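Local coordinates for protein muconate cycloisomerase (Azorhizobium caulinodans, PDB 3MY9) that belongs to the enolase superfamily, pairing an N-terminal capping domain with a TIM-type barrel domain, and carries bound magnesium ions, at residues 206-209 and 210-214; 171-174 and 175-178; 155-159 and 160-164. One frame throughout, in Å; residues are numbered along the deposited sequence.

Contact 1 of 3, residues 206-209 and 210-214; sequences GAMK and ILRDV
The Asp-213 carboxylate lies with one face against the carbonyl oxygen of Lys-209, and the Arg-212 guanidinium is touched obliquely by Met-208 CG. Lys-209 O sits 3.2 Å above Asp-213 CG. Both groups are acceptors, so the closeness is steric and not a bond; the carboxylate gets there because Asp-213 CG lies beside its own backbone N (chi1 -71°), which folds it back against the helix. Its oxygens bond outward instead, OD2 to His-174 and OD1 to Arg-218 of the second subunit. At the guanidinium, Met-208 CG approaches Arg-212 NH2 to 4.2 Å, and Arg-212 NE forms a salt bridge with Asp-242 of the second subunit. Lys-209 reaches Asp-215 of that subunit, so two positive groups whose Lys-209 NZ and Arg-212 NE stand 6.3 Å apart each have an acidic partner across the interface.

The i to i+4 hydrogen bonds of the helix become progressively less aligned. Leu-211 N meets Ala-207 O at 2.9 Å with an almost straight N-H (174°), and Arg-212 N meets Met-208 O at 2.8 Å. In the next bond Asp-213 N approaches Lys-209 O at 3.2 Å from 36° above the carbonyl plane, reaching the same oxygen that lies over the carboxylate. On the inner side Leu-211 bends back toward the preceding turn, its CD1 4.2 Å from Ala-207 CB, and both residues pack on Phe-237.

The segment thus illustrates an amphipathic barrel helix: it is the helix of the beta-alpha-beta unit formed by strand 193-197, helix 207-215 and strand 222-223, with aliphatic groups facing inward and charged ones bridging two subunits.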
loop_
_atom_site.group_PDB
_atom_site.type_symbol
_atom_site.label_atom_id
_atom_site.label_comp_id
_atom_site.label_asym_id
_atom_site.label_seq_id
_atom_site.Cartn_x
_atom_site.Cartn_y
_atom_site.Cartn_z
ATOM N N GLY A 206 -12.288 9.519 -20.900
ATOM C CA GLY A 206 -13.328 9.074 -21.864
ATOM C C GLY A 206 -13.145 7.708 -22.511
ATOM O O GLY A 206 -14.015 7.278 -23.261
ATOM N N ALA A 207 -12.074 6.969 -22.219
ATOM C CA ALA A 207 -11.969 5.631 -22.783
ATOM C C ALA A 207 -12.995 4.664 -22.178
ATOM O O ALA A 207 -13.489 3.784 -22.890
ATOM C CB ALA A 207 -10.564 5.054 -22.663
ATOM N N MET A 208 -13.327 4.804 -20.891
ATOM C CA MET A 208 -14.068 3.707 -20.225
ATOM C C MET A 208 -15.467 3.436 -20.794
ATOM O O MET A 208 -15.821 2.268 -20.943
ATOM C CB MET A 208 -14.139 3.842 -18.713
ATOM C CG MET A 208 -14.518 2.469 -18.043
ATOM S SD MET A 208 -13.212 1.232 -18.094
ATOM C CE MET A 208 -12.463 1.946 -16.630
ATOM N N LYS A 209 -16.209 4.487 -21.168
ATOM C CA LYS A 209 -17.520 4.290 -21.798
ATOM C C LYS A 209 -17.365 3.559 -23.145
ATOM O O LYS A 209 -18.192 2.735 -23.485
ATOM C CB LYS A 209 -18.275 5.603 -22.031
ATOM C CG LYS A 209 -18.873 6.330 -20.762
ATOM C CD LYS A 209 -20.099 5.594 -20.127
ATOM C CE LYS A 209 -20.811 6.480 -19.066
ATOM N NZ LYS A 209 -22.013 5.795 -18.434
ATOM N N ILE A 210 -16.323 3.889 -23.907
ATOM C CA ILE A 210 -16.057 3.222 -25.185
ATOM C C ILE A 210 -15.782 1.746 -24.941
ATOM O O ILE A 210 -16.395 0.878 -25.557
ATOM C CB ILE A 210 -14.840 3.849 -25.930
ATOM C CG1 ILE A 210 -15.072 5.342 -26.236
ATOM C CG2 ILE A 210 -14.499 3.076 -27.182
ATOM C CD1 ILE A 210 -16.169 5.611 -27.162
ATOM N N LEU A 211 -14.831 1.476 -24.065
ATOM C CA LEU A 211 -14.405 0.109 -23.751
ATOM C C LEU A 211 -15.519 -0.742 -23.131
ATOM O O LEU A 211 -15.622 -1.936 -23.440
ATOM C CB LEU A 211 -13.179 0.111 -22.836
ATOM C CG LEU A 211 -11.904 0.738 -23.449
ATOM C CD1 LEU A 211 -10.803 0.838 -22.390
ATOM C CD2 LEU A 211 -11.457 -0.129 -24.674
ATOM N N ARG A 212 -16.341 -0.131 -22.274
ATOM C CA ARG A 212 -17.453 -0.840 -21.680
ATOM C C ARG A 212 -18.467 -1.246 -22.724
ATOM O O ARG A 212 -19.010 -2.387 -22.643
ATOM C CB ARG A 212 -18.124 -0.065 -20.534
ATOM C CG ARG A 212 -19.174 -0.917 -19.756
ATOM C CD ARG A 212 -19.825 -0.081 -18.620
ATOM N NE ARG A 212 -18.807 0.383 -17.677
ATOM C CZ ARG A 212 -18.266 -0.351 -16.719
ATOM N NH1 ARG A 212 -18.659 -1.603 -16.521
ATOM N NH2 ARG A 212 -17.365 0.194 -15.902
ATOM N N ASP A 213 -18.691 -0.388 -23.724
ATOM C CA ASP A 213 -19.611 -0.733 -24.797
ATOM C C ASP A 213 -19.121 -1.976 -25.592
ATOM O O ASP A 213 -19.911 -2.875 -25.929
ATOM C CB ASP A 213 -19.790 0.438 -25.764
ATOM C CG ASP A 213 -20.609 1.612 -25.172
ATOM O OD1 ASP A 213 -21.239 1.458 -24.105
ATOM O OD2 ASP A 213 -20.582 2.701 -25.786
ATOM N N VAL A 214 -17.827 -2.036 -25.908
ATOM C CA VAL A 214 -17.345 -3.126 -26.760
ATOM C C VAL A 214 -17.103 -4.392 -25.910
ATOM O O VAL A 214 -17.193 -5.506 -26.408
ATOM C CB VAL A 214 -16.120 -2.745 -27.588
ATOM C CG1 VAL A 214 -16.425 -1.516 -28.506
ATOM C CG2 VAL A 214 -14.943 -2.542 -26.726
#

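Contact 2 of 3, residues 171-174 and 175-178; sequences VKPH and AEEL
Glu-177 turns its carboxylate back from the first turn of helix 174-188 onto the backbone of Val-171 and Lys-172, side-chain-to-backbone hydrogen bonding at a helix N-terminus, here in the barrel domain, with Pro-173 at the N-cap. Its OE2 accepts two bonds from the same face of the carboxylate plane. Val-171 N arrives on the syn side at 3.0 Å, though 30° out of the carboxylate plane, while Lys-172 N, also 3.0 Å from OE2, comes from well above it. The proline has no N-H, but its O receives Glu-177 N at 3.1 Å, so Glu-177 is tied to the loop by main chain and side chain alike.

Leu-178 CG lies over one face of the His-174 ring, offset toward its rim, 4.2 Å from the centroid and 16° off the normal, a CH-pi contact. With CG of His-174 opposite the backbone N (chi1 -176°), the ring is carried alongside the helix to where Leu-178 can lie over it; NE2 bonds to Asp-213. Lys-172 runs slantwise past Glu-176, its CD against the carboxylate, as the amine continues to the carbonyls of Asp-144 and Pro-145. Pro-173 lies alongside Glu-176, its CD 3.5 Å from OE1.

The second carboxylate oxygen, Glu-177 OE1, accepts hydrogen bonds from Gly-170 N and from a water 2.7 Å away; that water lies in the plane of the His-174 ring, at its edge, 2.8 Å from ND1.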
loop_
_atom_site.group_PDB
_atom_site.type_symbol
_atom_site.label_atom_id
_atom_site.label_comp_id
_atom_site.label_asym_id
_atom_site.label_seq_id
_atom_site.Cartn_x
_atom_site.Cartn_y
_atom_site.Cartn_z
ATOM N N VAL A 171 -11.789 3.836 -35.168
ATOM C CA VAL A 171 -11.515 4.453 -36.471
ATOM C C VAL A 171 -12.777 5.027 -37.116
ATOM O O VAL A 171 -12.732 6.084 -37.739
ATOM C CB VAL A 171 -10.863 3.453 -37.462
ATOM C CG1 VAL A 171 -10.830 4.048 -38.927
ATOM C CG2 VAL A 171 -9.453 3.078 -36.994
ATOM N N LYS A 172 -13.881 4.298 -37.010
ATOM C CA LYS A 172 -15.178 4.783 -37.457
ATOM C C LYS A 172 -15.951 5.280 -36.247
ATOM O O LYS A 172 -15.614 4.919 -35.107
ATOM C CB LYS A 172 -15.935 3.663 -38.166
ATOM C CG LYS A 172 -15.130 2.996 -39.284
ATOM C CD LYS A 172 -15.926 1.907 -39.999
ATOM C CE LYS A 172 -14.977 0.836 -40.560
ATOM N NZ LYS A 172 -15.558 0.041 -41.677
ATOM N N PRO A 173 -17.000 6.093 -36.471
ATOM C CA PRO A 173 -17.751 6.554 -35.313
ATOM C C PRO A 173 -18.197 5.378 -34.410
ATOM O O PRO A 173 -18.600 4.310 -34.896
ATOM C CB PRO A 173 -18.967 7.265 -35.929
ATOM C CG PRO A 173 -18.623 7.499 -37.364
ATOM C CD PRO A 173 -17.710 6.376 -37.729
ATOM N N HIS A 174 -18.101 5.577 -33.117
ATOM C CA HIS A 174 -18.359 4.507 -32.155
ATOM C C HIS A 174 -19.658 3.745 -32.429
ATOM O O HIS A 174 -19.660 2.512 -32.435
ATOM C CB HIS A 174 -18.381 5.107 -30.755
ATOM C CG HIS A 174 -18.539 4.104 -29.658
ATOM N ND1 HIS A 174 -17.704 3.014 -29.514
ATOM C CD2 HIS A 174 -19.406 4.060 -28.617
ATOM C CE1 HIS A 174 -18.056 2.341 -28.436
ATOM N NE2 HIS A 174 -19.091 2.949 -27.878
ATOM N N ALA A 175 -20.752 4.479 -32.671
ATOM C CA ALA A 175 -22.045 3.867 -32.997
ATOM C C ALA A 175 -21.951 2.876 -34.156
ATOM O O ALA A 175 -22.538 1.784 -34.099
ATOM C CB ALA A 175 -23.111 4.961 -33.332
ATOM N N GLU A 176 -21.233 3.260 -35.211
ATOM C CA GLU A 176 -21.064 2.390 -36.379
ATOM C C GLU A 176 -20.263 1.145 -36.010
ATOM O O GLU A 176 -20.602 0.052 -36.428
ATOM C CB GLU A 176 -20.402 3.134 -37.554
ATOM C CG GLU A 176 -20.312 2.307 -38.877
ATOM C CD GLU A 176 -19.839 3.124 -40.079
ATOM O OE1 GLU A 176 -19.551 4.339 -39.914
ATOM O OE2 GLU A 176 -19.770 2.551 -41.197
ATOM N N GLU A 177 -19.227 1.306 -35.190
ATOM C CA GLU A 177 -18.428 0.162 -34.770
ATOM C C GLU A 177 -19.273 -0.802 -33.921
ATOM O O GLU A 177 -19.108 -2.020 -34.027
ATOM C CB GLU A 177 -17.150 0.626 -34.065
ATOM C CG GLU A 177 -16.247 1.408 -35.047
ATOM C CD GLU A 177 -14.849 1.707 -34.539
ATOM O OE1 GLU A 177 -14.655 1.866 -33.308
ATOM O OE2 GLU A 177 -13.943 1.823 -35.405
ATOM N N LEU A 178 -20.198 -0.268 -33.124
ATOM C CA LEU A 178 -21.095 -1.105 -32.324
ATOM C C LEU A 178 -22.060 -1.919 -33.193
ATOM O O LEU A 178 -22.290 -3.095 -32.910
ATOM C CB LEU A 178 -21.902 -0.270 -31.315
ATOM C CG LEU A 178 -21.164 0.339 -30.127
ATOM C CD1 LEU A 178 -22.178 1.043 -29.168
ATOM C CD2 LEU A 178 -20.380 -0.710 -29.388
HETATM O O HOH W 1 -15.311 2.885 -30.920
#

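Contact 3 of 3, residues 155-159 and 160-164; sequences RAMVP and AGHTV
Met-157 and His-162 carry the side-chain part of this contact, a Met-aromatic interaction across the end of a helix. The sulfur, Met-157 SD, stands over one face of the imidazole, 4.4 Å from the centroid of the His-162 ring and only 6° off its normal. Nearer the backbone the methionine CG lies above the same ring but offset toward its rim, and Met-157 CB comes to 3.8 Å from His-162 CD2. With its CG set beside its own backbone N (chi1 -74°), His-162 brings the ring against the methionine stem. Both residues also touch a crystal neighbour, so lattice packing may help to set this pose. Phe-140 of strand 135-142 is a further neighbour of Met-157.

Hydrogen bonds of the main chain do the work of ending the helix. His-162 N reaches back five residues to Met-157 O at 3.0 Å, and inside that loop Gly-161 N reaches Val-158 O, also at 3.0 Å, closing a type I beta turn. The inner bond is poorly aligned at its acceptor, the donor standing far above the Val-158 carbonyl plane. Gly-161 has a positive phi of 99°, which reverses the chain and puts the next N-H within range of Met-157 O.

A weaker polar contact runs the other way: Val-158 CA lies 3.5 Å from His-162 O, with the C-H pointing almost directly at the oxygen. Beside it Val-158 CG2 is 3.8 Å from that same His-162 O, while the side chain also packs on Arg-191 and Ile-192.

The paired bonds and the glycine in a left-handed (positive-phi) conformation define a Schellman motif, with Gly-161 as C-prime; in this barrel it ends helix 147-157 and leads the chain into strand 164-168.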
loop_
_atom_site.group_PDB
_atom_site.type_symbol
_atom_site.label_atom_id
_atom_site.label_comp_id
_atom_site.label_asym_id
_atom_site.label_seq_id
_atom_site.Cartn_x
_atom_site.Cartn_y
_atom_site.Cartn_z
ATOM N N ARG A 155 -17.462 -14.473 -44.276
ATOM C CA ARG A 155 -18.441 -15.476 -44.728
ATOM C C ARG A 155 -17.790 -16.666 -45.426
ATOM O O ARG A 155 -18.256 -17.793 -45.292
ATOM C CB ARG A 155 -19.487 -14.845 -45.664
ATOM C CG ARG A 155 -20.930 -15.068 -45.220
ATOM C CD ARG A 155 -21.567 -13.831 -44.529
ATOM N NE ARG A 155 -22.133 -12.894 -45.510
ATOM C CZ ARG A 155 -23.187 -12.087 -45.325
ATOM N NH1 ARG A 155 -23.884 -12.066 -44.185
ATOM N NH2 ARG A 155 -23.565 -11.296 -46.325
ATOM N N ALA A 156 -16.726 -16.407 -46.183
ATOM C CA ALA A 156 -15.956 -17.468 -46.843
ATOM C C ALA A 156 -14.920 -18.109 -45.910
ATOM O O ALA A 156 -14.641 -19.302 -46.006
ATOM C CB ALA A 156 -15.260 -16.916 -48.076
ATOM N N MET A 157 -14.334 -17.320 -45.015
ATOM C CA MET A 157 -13.170 -17.776 -44.236
ATOM C C MET A 157 -13.510 -18.658 -43.028
ATOM O O MET A 157 -12.745 -19.557 -42.658
ATOM C CB MET A 157 -12.357 -16.576 -43.757
ATOM C CG MET A 157 -11.622 -15.867 -44.871
ATOM S SD MET A 157 -10.676 -14.442 -44.290
ATOM C CE MET A 157 -9.569 -14.482 -45.703
ATOM N N VAL A 158 -14.642 -18.383 -42.393
ATOM C CA VAL A 158 -15.051 -19.180 -41.249
ATOM C C VAL A 158 -15.322 -20.651 -41.646
ATOM O O VAL A 158 -14.799 -21.561 -40.998
ATOM C CB VAL A 158 -16.208 -18.516 -40.495
ATOM C CG1 VAL A 158 -16.765 -19.440 -39.430
ATOM C CG2 VAL A 158 -15.710 -17.208 -39.860
ATOM N N PRO A 159 -16.086 -20.893 -42.728
ATOM C CA PRO A 159 -16.242 -22.282 -43.157
ATOM C C PRO A 159 -14.911 -22.967 -43.561
ATOM O O PRO A 159 -14.807 -24.200 -43.447
ATOM C CB PRO A 159 -17.192 -22.168 -44.358
ATOM C CG PRO A 159 -17.970 -20.924 -44.122
ATOM C CD PRO A 159 -16.979 -19.988 -43.473
ATOM N N ALA A 160 -13.932 -22.174 -44.029
ATOM C CA ALA A 160 -12.593 -22.667 -44.408
ATOM C C ALA A 160 -11.667 -22.914 -43.222
ATOM O O ALA A 160 -10.497 -23.272 -43.403
ATOM C CB ALA A 160 -11.925 -21.693 -45.389
ATOM N N GLY A 161 -12.161 -22.698 -42.009
ATOM C CA GLY A 161 -11.393 -22.964 -40.783
ATOM C C GLY A 161 -10.704 -21.789 -40.096
ATOM O O GLY A 161 -10.025 -21.979 -39.097
ATOM N N HIS A 162 -10.850 -20.580 -40.622
ATOM C CA HIS A 162 -10.346 -19.387 -39.927
ATOM C C HIS A 162 -11.245 -19.118 -38.752
ATOM O O HIS A 162 -12.463 -19.044 -38.922
ATOM C CB HIS A 162 -10.433 -18.156 -40.810
ATOM C CG HIS A 162 -9.422 -18.114 -41.893
ATOM N ND1 HIS A 162 -8.309 -17.309 -41.825
ATOM C CD2 HIS A 162 -9.356 -18.764 -43.087
ATOM C CE1 HIS A 162 -7.597 -17.467 -42.930
ATOM N NE2 HIS A 162 -8.208 -18.347 -43.711
ATOM N N THR A 163 -10.679 -18.958 -37.568
ATOM C CA THR A 163 -11.485 -18.571 -36.445
ATOM C C THR A 163 -11.054 -17.230 -35.852
ATOM O O THR A 163 -11.882 -16.512 -35.289
ATOM C CB THR A 163 -11.466 -19.654 -35.361
ATOM O OG1 THR A 163 -10.115 -19.908 -34.967
ATOM C CG2 THR A 163 -12.116 -20.948 -35.880
ATOM N N VAL A 164 -9.770 -16.898 -35.965
ATOM C CA VAL A 164 -9.248 -15.716 -35.309
ATOM C C VAL A 164 -9.342 -14.466 -36.171
ATOM O O VAL A 164 -8.737 -14.415 -37.232
ATOM C CB VAL A 164 -7.786 -15.896 -34.907
ATOM C CG1 VAL A 164 -7.291 -14.614 -34.162
ATOM C CG2 VAL A 164 -7.626 -17.115 -34.025
#

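Contacts 1 and 2 meet, their centres 12 Å apart: His-174 NE2 lies 2.6 Å from Asp-213 OD2, a probable hydrogen bond, and Leu-178 CD2 packs 3.8 Å from Asp-213 CB. The start of one barrel helix is fastened to the flank of the next. Contact 3, at an earlier helix end of the same barrel domain, touches neither; its nearest atoms are about 15 Å from contact 1 and about 14 Å from contact 2. The Met-208 side chain is about 9 Å from a bound magnesium ion and that of Val-171 about 13 Å from one, not necessarily the same; the sites involve Glu-223 and Asp-248, and Ala-238 and Leu-241, none in these contacts.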